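Local coordinates for pseudoalteromonas arctica PAMC 21717 (Pseudoalteromonas arctica, PDB 5YL7), which hydrolyses peptide bonds as a cold-active, calcium-binding serine protease of the subtilase family from a psychrophilic bacterium, at residues 39-44 and 102-107; 167-172 and 282-287; 197-202 and 278-283. All blocks are in the same frame, centred on the assembly; numbering follows the deposited sequence.

Interaction 1 (39-44 and 102-107); sequences VLDTGY and THVAGT
Strand 39-41, which carries Val39 and Asp41 against Val104, runs nearly antiparallel to helix 102-107, their short axes 9.0 Å apart at closest approach and 164° between directions. Beyond the strand the chain closes on the start of segment 102-107, so that the CA atoms of Tyr44 and Thr102 lie 4.6 Å apart. Val104 points at the strand and touches both Val39 and Asp41, one branch to each. Its CG1 stands anti to the backbone N (chi1 170°) and meets Val39 CG1 at 3.8 Å, while the other branch, CG2, turns to the carboxylate and touches Asp41 OD2 at 3.6 Å. Asp41 OD1 takes the N-H of Thr42 on its anti lone pair (2.8 Å from Thr42 N) and also bonds to ND1 of His100. Asp41-Thr42-Gly43 matches the Asp-Thr-Gly signature of subtilases and the helix start matches their His-Gly-Thr signature, consistent with Asp41 and His100 being the Asp and His of the catalytic triad. Thr42 OG1 draws the signatures together by bonding to the N of Gly101. At the Gly43-Tyr44 end a water bridges the segments: it donates to Gly43 O (2.9 Å) and accepts from Thr102 OG1 (2.8 Å). Thr102 OG1 also pairs with the N of Arg45 and sits 3.5 Å from Tyr44 CA. Gly43 has a positive phi (98°), a conformation that glycine adopts readily.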
ATOM      1  N   VAL A  39       4.221   4.092   4.258  1.00  4.12           N
ATOM      2  CA  VAL A  39       4.266   3.146   3.127  1.00  4.60           C
ATOM      3  C   VAL A  39       5.600   2.450   3.190  1.00  4.53           C
ATOM      4  O   VAL A  39       6.654   3.091   2.977  1.00  4.78           O
ATOM      5  CB  VAL A  39       4.036   3.852   1.800  1.00  5.00           C
ATOM      6  CG1 VAL A  39       4.340   2.954   0.656  1.00  5.68           C
ATOM      7  CG2 VAL A  39       2.644   4.397   1.739  1.00  4.98           C
ATOM      8  N   LEU A  40       5.601   1.163   3.563  1.00  4.39           N
ATOM      9  CA  LEU A  40       6.822   0.365   3.737  1.00  4.54           C
ATOM     10  C   LEU A  40       7.064  -0.361   2.458  1.00  4.82           C
ATOM     11  O   LEU A  40       6.289  -1.274   2.133  1.00  5.10           O
ATOM     12  CB  LEU A  40       6.657  -0.602   4.918  1.00  5.42           C
ATOM     13  CG  LEU A  40       6.961  -0.037   6.299  1.00  6.17           C
ATOM     14  CD1 LEU A  40       6.032   1.110   6.657  1.00  6.48           C
ATOM     15  CD2 LEU A  40       6.811  -1.137   7.350  1.00  6.71           C
ATOM     16  N   ASP A  41       8.054   0.041   1.667  1.00  4.98           N
ATOM     17  CA  ASP A  41       8.116  -0.364   0.274  1.00  5.32           C
ATOM     18  C   ASP A  41       9.498  -0.119  -0.244  1.00  5.11           C
ATOM     19  O   ASP A  41      10.511  -0.072   0.518  1.00  5.15           O
ATOM     20  CB  ASP A  41       6.953   0.325  -0.496  1.00  5.85           C
ATOM     21  CG  ASP A  41       6.427  -0.472  -1.577  1.00  7.47           C
ATOM     22  OD1 ASP A  41       7.155  -0.753  -2.551  1.00  7.50           O
ATOM     23  OD2 ASP A  41       5.231  -0.809  -1.593  1.00  8.72           O
ATOM     24  N   THR A  42       9.602   0.101  -1.572  1.00  4.95           N
ATOM     25  CA  THR A  42      10.889   0.281  -2.235  1.00  5.27           C
ATOM     26  C   THR A  42      11.454   1.702  -2.110  1.00  5.49           C
ATOM     27  O   THR A  42      12.535   1.957  -2.640  1.00  6.17           O
ATOM     28  CB  THR A  42      10.818  -0.137  -3.732  1.00  5.54           C
ATOM     29  OG1 THR A  42       9.959   0.840  -4.413  1.00  6.18           O
ATOM     30  CG2 THR A  42      10.256  -1.497  -3.929  1.00  6.50           C
ATOM     31  N   GLY A  43      10.728   2.580  -1.437  1.00  5.07           N
ATOM     32  CA  GLY A  43      11.007   3.983  -1.466  1.00  5.82           C
ATOM     33  C   GLY A  43      10.173   4.739  -2.420  1.00  5.23           C
ATOM     34  O   GLY A  43       9.180   4.196  -2.944  1.00  6.23           O
ATOM     35  N   TYR A  44      10.509   5.981  -2.714  1.00  5.55           N
ATOM     36  CA  TYR A  44       9.701   6.829  -3.620  1.00  5.42           C
ATOM     37  C   TYR A  44      10.592   7.661  -4.533  1.00  5.70           C
ATOM     38  O   TYR A  44      11.766   7.891  -4.190  1.00  5.49           O
ATOM     39  CB  TYR A  44       8.762   7.725  -2.836  1.00  6.47           C
ATOM     40  CG  TYR A  44       9.439   8.870  -2.160  1.00  6.51           C
ATOM     41  CD1 TYR A  44      10.290   8.742  -1.072  1.00  6.59           C
ATOM     42  CD2 TYR A  44       9.334  10.181  -2.639  1.00  6.97           C
ATOM     43  CE1 TYR A  44      10.961   9.777  -0.559  1.00  7.10           C
ATOM     44  CE2 TYR A  44      10.010  11.221  -2.108  1.00  6.85           C
ATOM     45  CZ  TYR A  44      10.815  11.028  -1.070  1.00  7.86           C
ATOM     46  OH  TYR A  44      11.523  12.061  -0.493  1.00 10.17           O
ATOM     47  N   THR A 102       6.524   4.115  -5.352  1.00  4.91           N
ATOM     48  CA  THR A 102       5.972   5.358  -5.915  1.00  4.73           C
ATOM     49  C   THR A 102       4.543   5.139  -6.373  1.00  4.26           C
ATOM     50  O   THR A 102       3.680   5.953  -6.136  1.00  5.14           O
ATOM     51  CB  THR A 102       6.825   5.770  -7.086  1.00  5.07           C
ATOM     52  OG1 THR A 102       8.182   6.097  -6.632  1.00  5.75           O
ATOM     53  CG2 THR A 102       6.268   7.036  -7.789  1.00  4.96           C
ATOM     54  N   HIS A 103       4.281   3.949  -6.932  1.00  4.30           N
ATOM     55  CA  HIS A 103       2.944   3.569  -7.363  1.00  4.64           C
ATOM     56  C   HIS A 103       2.015   3.445  -6.181  1.00  4.22           C
ATOM     57  O   HIS A 103       0.927   4.033  -6.080  1.00  4.47           O
ATOM     58  CB  HIS A 103       3.039   2.338  -8.242  1.00  4.66           C
ATOM     59  CG  HIS A 103       1.827   2.019  -9.042  1.00  4.77           C
ATOM     60  ND1 HIS A 103       0.711   1.450  -8.501  1.00  5.18           N
ATOM     61  CD2 HIS A 103       1.574   2.262 -10.345  1.00  5.40           C
ATOM     62  CE1 HIS A 103      -0.207   1.362  -9.474  1.00  5.41           C
ATOM     63  NE2 HIS A 103       0.309   1.821 -10.605  1.00  5.37           N
ATOM     64  N   VAL A 104       2.457   2.675  -5.181  1.00  4.22           N
ATOM     65  CA  VAL A 104       1.669   2.462  -3.951  1.00  4.15           C
ATOM     66  C   VAL A 104       1.437   3.762  -3.230  1.00  3.83           C
ATOM     67  O   VAL A 104       0.288   4.031  -2.802  1.00  4.38           O
ATOM     68  CB  VAL A 104       2.419   1.416  -3.055  1.00  4.19           C
ATOM     69  CG1 VAL A 104       1.796   1.328  -1.687  1.00  4.26           C
ATOM     70  CG2 VAL A 104       2.397   0.063  -3.704  1.00  4.69           C
ATOM     71  N   ALA A 105       2.462   4.575  -3.047  1.00  4.39           N
ATOM     72  CA  ALA A 105       2.237   5.841  -2.361  1.00  4.87           C
ATOM     73  C   ALA A 105       1.212   6.737  -3.075  1.00  5.00           C
ATOM     74  O   ALA A 105       0.481   7.457  -2.401  1.00  5.18           O
ATOM     75  CB  ALA A 105       3.548   6.586  -2.130  1.00  6.01           C
ATOM     76  N   GLY A 106       1.263   6.729  -4.419  1.00  4.59           N
ATOM     77  CA  GLY A 106       0.268   7.506  -5.154  1.00  4.81           C
ATOM     78  C   GLY A 106      -1.157   7.042  -4.991  1.00  4.74           C
ATOM     79  O   GLY A 106      -2.081   7.863  -4.949  1.00  5.31           O
ATOM     80  N   THR A 107      -1.343   5.710  -4.818  1.00  4.26           N
ATOM     81  CA  THR A 107      -2.685   5.255  -4.539  1.00  4.58           C
ATOM     82  C   THR A 107      -3.144   5.768  -3.200  1.00  5.21           C
ATOM     83  O   THR A 107      -4.300   6.183  -3.021  1.00  5.33           O
ATOM     84  CB  THR A 107      -2.785   3.689  -4.593  1.00  4.64           C
ATOM     85  OG1 THR A 107      -2.382   3.309  -5.928  1.00  5.08           O
ATOM     86  CG2 THR A 107      -4.107   3.200  -4.237  1.00  4.62           C
TER
HETATM   87  O   HOH W   1       9.520   3.810  -5.836  1.00  6.14           O

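Interaction 2 (167-172 and 282-287); sequences VINMSL and MAAPHV
The end of a central strand of the parallel sheet meets the first turns of the long helix 280-297 here, through Asn169 and Ser171 on the strand side and Ala284 and Pro285 on the helix side. The contact is buried and compact: CA to CA, Asn169 lies 6.3 Å from Pro285, and Ser171 is equally far from Ala284. Asn169 holds CG anti to its own N (chi1 -173°), which brings the amide group to the peptide joining Ala284 and Pro285; Asn169 CG comes to 4.1 Å from Pro285 CA. Ser171 reaches the same turn one step nearer its start, with its OG 3.6 Å from Pro285 CD and 3.9 Å from Ala284 CB. That hydroxyl hydrogen-bonds to Ser281 O. Pro285 has no N-H to offer this carbonyl, so the helix is kinked at that point, and Ser171 OG, just past the strand end, bonds to it instead. The sequence around Ser171, Met-Ser-Leu-Gly, resembles the substrate-binding strand of subtilisins, and Ser281 is probably the nucleophile of the catalytic triad; the Ser171 side chain touches Asp41 and His100, the other two probable members. Ser171 also centres an inverse gamma turn, closed by a weak bond from Leu172 N to Met170 O, where the chain leaves the sheet. On the far side of the helix, His286 ND1 donates to Met282 O (2.8 Å, 151°) with that oxygen close to the ring plane, while its NE2 bonds to ND1 of His13. Val104 and Val108 of helix 100-109 pack on Asn169 and Pro285 respectively.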
ATOM      1  N   VAL A 167      -1.550   4.743  10.104  1.00  5.22           N
ATOM      2  CA  VAL A 167      -1.820   3.569   9.225  1.00  4.86           C
ATOM      3  C   VAL A 167      -0.444   3.140   8.668  1.00  4.39           C
ATOM      4  O   VAL A 167       0.321   4.015   8.260  1.00  5.00           O
ATOM      5  CB  VAL A 167      -2.743   3.940   8.079  1.00  5.44           C
ATOM      6  CG1 VAL A 167      -2.998   2.752   7.161  1.00  5.58           C
ATOM      7  CG2 VAL A 167      -4.004   4.579   8.550  1.00  5.71           C
ATOM      8  N   ILE A 168      -0.196   1.843   8.628  1.00  4.37           N
ATOM      9  CA  ILE A 168       0.948   1.262   7.877  1.00  4.71           C
ATOM     10  C   ILE A 168       0.366   0.523   6.723  1.00  4.92           C
ATOM     11  O   ILE A 168      -0.582  -0.288   6.864  1.00  5.78           O
ATOM     12  CB  ILE A 168       1.763   0.347   8.762  1.00  4.98           C
ATOM     13  CG1 ILE A 168       2.676   1.199   9.708  1.00  5.71           C
ATOM     14  CG2 ILE A 168       2.564  -0.659   8.010  1.00  5.58           C
ATOM     15  CD1 ILE A 168       3.224   0.407  10.853  1.00  6.80           C
ATOM     16  N   ASN A 169       0.960   0.705   5.550  1.00  4.41           N
ATOM     17  CA  ASN A 169       0.723  -0.134   4.353  1.00  4.61           C
ATOM     18  C   ASN A 169       1.927  -0.960   4.041  1.00  4.48           C
ATOM     19  O   ASN A 169       3.039  -0.427   3.885  1.00  5.42           O
ATOM     20  CB  ASN A 169       0.345   0.764   3.150  1.00  4.81           C
ATOM     21  CG  ASN A 169      -0.058  -0.048   1.963  1.00  4.91           C
ATOM     22  OD1 ASN A 169      -1.231  -0.380   1.798  1.00  6.33           O
ATOM     23  ND2 ASN A 169       0.940  -0.468   1.127  1.00  5.67           N
ATOM     24  N   MET A 170       1.755  -2.272   3.933  1.00  4.75           N
ATOM     25  CA  MET A 170       2.810  -3.203   3.502  1.00  5.18           C
ATOM     26  C   MET A 170       2.304  -3.948   2.318  1.00  4.78           C
ATOM     27  O   MET A 170       1.662  -5.032   2.356  1.00  5.87           O
ATOM     28  CB  MET A 170       3.208  -4.235   4.587  1.00  6.59           C
ATOM     29  CG  MET A 170       4.081  -3.526   5.654  1.00  8.20           C
ATOM     30  SD  MET A 170       4.906  -4.740   6.761  1.00 12.95           S
ATOM     31  CE  MET A 170       3.642  -4.611   7.463  1.00  4.41           C
ATOM     32  N   SER A 171       2.719  -3.487   1.130  1.00  5.13           N
ATOM     33  CA  SER A 171       2.443  -4.126  -0.185  1.00  5.78           C
ATOM     34  C   SER A 171       3.620  -5.006  -0.501  1.00  6.73           C
ATOM     35  O   SER A 171       4.408  -4.738  -1.441  1.00  9.36           O
ATOM     36  CB  SER A 171       2.238  -3.048  -1.210  1.00  5.32           C
ATOM     37  OG  SER A 171       0.983  -2.444  -1.071  1.00  5.31           O
ATOM     38  N   LEU A 172       3.858  -6.028   0.285  1.00  6.41           N
ATOM     39  CA  LEU A 172       5.062  -6.884   0.234  1.00  7.14           C
ATOM     40  C   LEU A 172       4.794  -8.179   0.895  1.00  8.52           C
ATOM     41  O   LEU A 172       3.792  -8.305   1.659  1.00  8.81           O
ATOM     42  CB  LEU A 172       6.274  -6.121   0.847  1.00  8.71           C
ATOM     43  CG  LEU A 172       6.133  -5.778   2.343  1.00  9.10           C
ATOM     44  CD1 LEU A 172       6.403  -6.982   3.282  1.00 11.78           C
ATOM     45  CD2 LEU A 172       7.059  -4.665   2.794  1.00 11.08           C
ATOM     46  N   MET A 282      -1.551  -3.398  -5.005  1.00  4.53           N
ATOM     47  CA  MET A 282      -2.343  -2.270  -5.467  1.00  4.60           C
ATOM     48  C   MET A 282      -3.637  -2.215  -4.716  1.00  4.42           C
ATOM     49  O   MET A 282      -4.201  -1.132  -4.498  1.00  4.90           O
ATOM     50  CB  MET A 282      -2.589  -2.325  -6.962  1.00  5.54           C
ATOM     51  CG  MET A 282      -1.440  -1.881  -7.909  1.00  6.06           C
ATOM     52  SD  MET A 282       0.047  -2.890  -7.855  1.00  7.11           S
ATOM     53  CE  MET A 282       1.104  -1.846  -6.870  1.00  6.70           C
ATOM     54  N   ALA A 283      -4.150  -3.373  -4.285  1.00  4.26           N
ATOM     55  CA  ALA A 283      -5.380  -3.417  -3.467  1.00  4.30           C
ATOM     56  C   ALA A 283      -5.141  -2.869  -2.072  1.00  4.07           C
ATOM     57  O   ALA A 283      -5.939  -2.079  -1.542  1.00  4.72           O
ATOM     58  CB  ALA A 283      -5.861  -4.874  -3.426  1.00  4.51           C
ATOM     59  N   ALA A 284      -4.053  -3.272  -1.431  1.00  4.26           N
ATOM     60  CA  ALA A 284      -3.738  -2.804  -0.063  1.00  3.99           C
ATOM     61  C   ALA A 284      -3.770  -1.298   0.118  1.00  3.40           C
ATOM     62  O   ALA A 284      -4.429  -0.861   1.073  1.00  4.12           O
ATOM     63  CB  ALA A 284      -2.429  -3.438   0.426  1.00  4.75           C
ATOM     64  N   PRO A 285      -3.166  -0.517  -0.741  1.00  4.14           N
ATOM     65  CA  PRO A 285      -3.162   0.992  -0.473  1.00  4.11           C
ATOM     66  C   PRO A 285      -4.534   1.560  -0.659  1.00  4.30           C
ATOM     67  O   PRO A 285      -4.784   2.637  -0.085  1.00  4.78           O
ATOM     68  CB  PRO A 285      -2.124   1.517  -1.436  1.00  4.43           C
ATOM     69  CG  PRO A 285      -2.032   0.429  -2.496  1.00  4.52           C
ATOM     70  CD  PRO A 285      -2.119  -0.824  -1.750  1.00  4.12           C
ATOM     71  N   HIS A 286      -5.433   0.957  -1.419  1.00  3.88           N
ATOM     72  CA  HIS A 286      -6.838   1.404  -1.382  1.00  4.05           C
ATOM     73  C   HIS A 286      -7.364   1.286   0.004  1.00  4.41           C
ATOM     74  O   HIS A 286      -8.070   2.201   0.535  1.00  4.90           O
ATOM     75  CB  HIS A 286      -7.689   0.632  -2.377  1.00  4.56           C
ATOM     76  CG  HIS A 286      -7.499   0.976  -3.840  1.00  4.37           C
ATOM     77  ND1 HIS A 286      -6.580   0.382  -4.657  1.00  4.90           N
ATOM     78  CD2 HIS A 286      -8.165   1.887  -4.635  1.00  4.45           C
ATOM     79  CE1 HIS A 286      -6.718   0.927  -5.867  1.00  4.96           C
ATOM     80  NE2 HIS A 286      -7.676   1.820  -5.892  1.00  4.94           N
ATOM     81  N   VAL A 287      -7.138   0.146   0.655  1.00  4.38           N
ATOM     82  CA  VAL A 287      -7.623  -0.087   2.003  1.00  4.18           C
ATOM     83  C   VAL A 287      -6.893   0.809   3.035  1.00  4.19           C
ATOM     84  O   VAL A 287      -7.574   1.339   3.933  1.00  4.84           O
ATOM     85  CB  VAL A 287      -7.523  -1.566   2.356  1.00  4.27           C
ATOM     86  CG1 VAL A 287      -7.993  -1.866   3.774  1.00  4.08           C
ATOM     87  CG2 VAL A 287      -8.245  -2.373   1.340  1.00  4.77           C
TER

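Interaction 3 (197-202 and 278-283); sequences VIAAGN and QGTSMA
Thr280 sets its hydroxyl between its backbone N and carbonyl carbon (chi1 60°), and Asn202 swings its amide beside its own N (chi1 -53°), so that OG1 and OD1 meet. Thr280 OG1 donates to Asn202 OD1 at 2.8 Å, approaching from above the carbonyl plane. The backbone joins in: Thr280 N also donates to Asn202 OD1, at 2.8 Å and nearly straight (165°), from the opposite face of that plane. The same hydroxyl accepts from Gly201 N at 2.9 Å. Thr280 OG1 thus both donates and accepts, and two bonds to OD1 fix the rotation of the Asn202 amide. Methyl groups lie against carbonyl oxygens: Ala199 CB is 3.3 Å from Thr280 O, and Thr280 CG2 is 3.3 Å from Gly201 O. Gly279 is the N-cap residue, and its O accepts from the N-H groups of both Met282 and Ala283 as the helix begins. Next to Thr280, Ser281 points its CB away from segment 197-202, and its OG bonds to NE2 of His100. With Asn202 OD1 held, Asn202 ND2 is left 5.1 Å from Ser281 OG. The Gly-Thr-Ser turn beside an Ala-Gly-Asn loop is the subtilase arrangement, in which Ser281 would be the nucleophile and Asn202, positioned by Thr280 from the second shell, would probably furnish the amide N-H of the oxyanion hole.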
ATOM      1  N   VAL A 197      -2.094  -2.595   7.420  1.00  4.34           N
ATOM      2  CA  VAL A 197      -2.778  -3.097   6.239  1.00  4.59           C
ATOM      3  C   VAL A 197      -1.786  -3.748   5.340  1.00  4.76           C
ATOM      4  O   VAL A 197      -0.757  -3.158   5.028  1.00  5.14           O
ATOM      5  CB  VAL A 197      -3.484  -1.888   5.533  1.00  5.11           C
ATOM      6  CG1 VAL A 197      -4.229  -2.396   4.281  1.00  5.87           C
ATOM      7  CG2 VAL A 197      -4.482  -1.213   6.475  1.00  5.16           C
ATOM      8  N   ILE A 198      -2.110  -4.985   4.872  1.00  4.82           N
ATOM      9  CA  ILE A 198      -1.145  -5.836   4.198  1.00  4.74           C
ATOM     10  C   ILE A 198      -1.759  -6.483   2.974  1.00  4.76           C
ATOM     11  O   ILE A 198      -2.934  -6.880   2.949  1.00  5.59           O
ATOM     12  CB  ILE A 198      -0.612  -6.933   5.143  1.00  5.53           C
ATOM     13  CG1 ILE A 198      -0.040  -6.256   6.407  1.00  6.38           C
ATOM     14  CG2 ILE A 198       0.440  -7.775   4.422  1.00  6.17           C
ATOM     15  CD1 ILE A 198       0.541  -7.191   7.443  1.00  8.49           C
ATOM     16  N   ALA A 199      -0.956  -6.528   1.897  1.00  3.87           N
ATOM     17  CA  ALA A 199      -1.292  -7.307   0.699  1.00  4.28           C
ATOM     18  C   ALA A 199      -1.218  -8.783   0.947  1.00  5.13           C
ATOM     19  O   ALA A 199      -0.208  -9.306   1.418  1.00  6.40           O
ATOM     20  CB  ALA A 199      -0.382  -6.955  -0.408  1.00  4.63           C
ATOM     21  N   ALA A 200      -2.260  -9.532   0.526  1.00  4.82           N
ATOM     22  CA  ALA A 200      -2.289 -11.021   0.835  1.00  5.48           C
ATOM     23  C   ALA A 200      -1.409 -11.779  -0.020  1.00  5.48           C
ATOM     24  O   ALA A 200      -1.145 -13.013   0.331  1.00  6.87           O
ATOM     25  CB  ALA A 200      -3.689 -11.520   0.694  1.00  5.99           C
ATOM     26  N   GLY A 201      -0.879 -11.296  -1.123  1.00  5.14           N
ATOM     27  CA  GLY A 201       0.003 -12.022  -2.040  1.00  5.48           C
ATOM     28  C   GLY A 201      -0.682 -12.500  -3.312  1.00  5.33           C
ATOM     29  O   GLY A 201      -1.884 -12.520  -3.429  1.00  5.70           O
ATOM     30  N   ASN A 202       0.130 -12.905  -4.279  1.00  6.70           N
ATOM     31  CA  ASN A 202      -0.247 -13.028  -5.694  1.00  7.54           C
ATOM     32  C   ASN A 202       0.052 -14.423  -6.215  1.00  8.27           C
ATOM     33  O   ASN A 202       0.383 -14.559  -7.396  1.00  9.86           O
ATOM     34  CB  ASN A 202       0.432 -12.014  -6.556  1.00  8.41           C
ATOM     35  CG  ASN A 202       0.246 -10.600  -6.072  1.00  9.85           C
ATOM     36  OD1 ASN A 202      -0.808 -10.190  -5.484  1.00  8.46           O
ATOM     37  ND2 ASN A 202       1.258  -9.751  -6.326  1.00 14.03           N
ATOM     38  N   GLN A 278      -0.652  -4.092 -11.346  1.00  6.32           N
ATOM     39  CA  GLN A 278      -1.609  -5.010 -10.699  1.00  6.44           C
ATOM     40  C   GLN A 278      -0.991  -5.756  -9.536  1.00  5.21           C
ATOM     41  O   GLN A 278       0.204  -5.978  -9.513  1.00  6.46           O
ATOM     42  CB  GLN A 278      -2.183  -6.036 -11.652  1.00  6.44           C
ATOM     43  CG  GLN A 278      -1.221  -7.036 -12.189  1.00  7.47           C
ATOM     44  CD  GLN A 278      -1.823  -8.175 -12.986  1.00  7.80           C
ATOM     45  OE1 GLN A 278      -3.008  -8.252 -13.179  1.00  7.46           O
ATOM     46  NE2 GLN A 278      -0.981  -9.079 -13.391  1.00 10.69           N
ATOM     47  N   GLY A 279      -1.885  -6.159  -8.609  1.00  4.78           N
ATOM     48  CA  GLY A 279      -1.458  -7.030  -7.520  1.00  5.06           C
ATOM     49  C   GLY A 279      -2.259  -6.754  -6.341  1.00  5.07           C
ATOM     50  O   GLY A 279      -2.952  -5.748  -6.141  1.00  5.63           O
ATOM     51  N   THR A 280      -2.137  -7.679  -5.349  1.00  5.61           N
ATOM     52  CA  THR A 280      -2.584  -7.372  -3.978  1.00  4.67           C
ATOM     53  C   THR A 280      -1.809  -6.142  -3.452  1.00  4.91           C
ATOM     54  O   THR A 280      -2.389  -5.431  -2.603  1.00  4.97           O
ATOM     55  CB  THR A 280      -2.526  -8.541  -3.027  1.00  4.82           C
ATOM     56  OG1 THR A 280      -1.208  -9.012  -2.937  1.00  5.14           O
ATOM     57  CG2 THR A 280      -3.502  -9.626  -3.388  1.00  5.39           C
ATOM     58  N   SER A 281      -0.665  -5.827  -3.999  1.00  5.11           N
ATOM     59  CA  SER A 281       0.071  -4.627  -3.640  1.00  5.35           C
ATOM     60  C   SER A 281      -0.672  -3.335  -4.002  1.00  4.76           C
ATOM     61  O   SER A 281      -0.374  -2.327  -3.426  1.00  5.18           O
ATOM     62  CB  SER A 281       1.368  -4.546  -4.443  1.00  8.77           C
ATOM     63  OG  SER A 281       2.396  -5.356  -3.926  1.00 12.84           O
ATOM     64  N   MET A 282      -1.551  -3.398  -5.005  1.00  4.53           N
ATOM     65  CA  MET A 282      -2.343  -2.270  -5.467  1.00  4.60           C
ATOM     66  C   MET A 282      -3.637  -2.215  -4.716  1.00  4.42           C
ATOM     67  O   MET A 282      -4.201  -1.132  -4.498  1.00  4.90           O
ATOM     68  CB  MET A 282      -2.589  -2.325  -6.962  1.00  5.54           C
ATOM     69  CG  MET A 282      -1.440  -1.881  -7.909  1.00  6.06           C
ATOM     70  SD  MET A 282       0.047  -2.890  -7.855  1.00  7.11           S
ATOM     71  CE  MET A 282       1.104  -1.846  -6.870  1.00  6.70           C
ATOM     72  N   ALA A 283      -4.150  -3.373  -4.285  1.00  4.26           N
ATOM     73  CA  ALA A 283      -5.380  -3.417  -3.467  1.00  4.30           C
ATOM     74  C   ALA A 283      -5.141  -2.869  -2.072  1.00  4.07           C
ATOM     75  O   ALA A 283      -5.939  -2.079  -1.542  1.00  4.72           O
ATOM     76  CB  ALA A 283      -5.861  -4.874  -3.426  1.00  4.51           C
TER

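In the fold
The three contacts cluster in the middle of the subtilase fold: the centres of interactions 1 and 2 are about 9 Å apart, those of 2 and 3 about 7 Å, and those of 1 and 3 about 13 Å. Strands 36-41, 167-170 and 195-199 are consecutive in the seven-stranded parallel sheet, and each gives one segment. Interaction 1 adds helix 100-109; interactions 2 and 3 share helix 280-297 and overlap at Met282 and Ala283. Both segments of interaction 1 precede residue 167, where interaction 2 begins. Met282 packs on His103 and Val104; the presumed triad joins Asp41 at a strand end to His100 and Ser281 at the starts of the two helices.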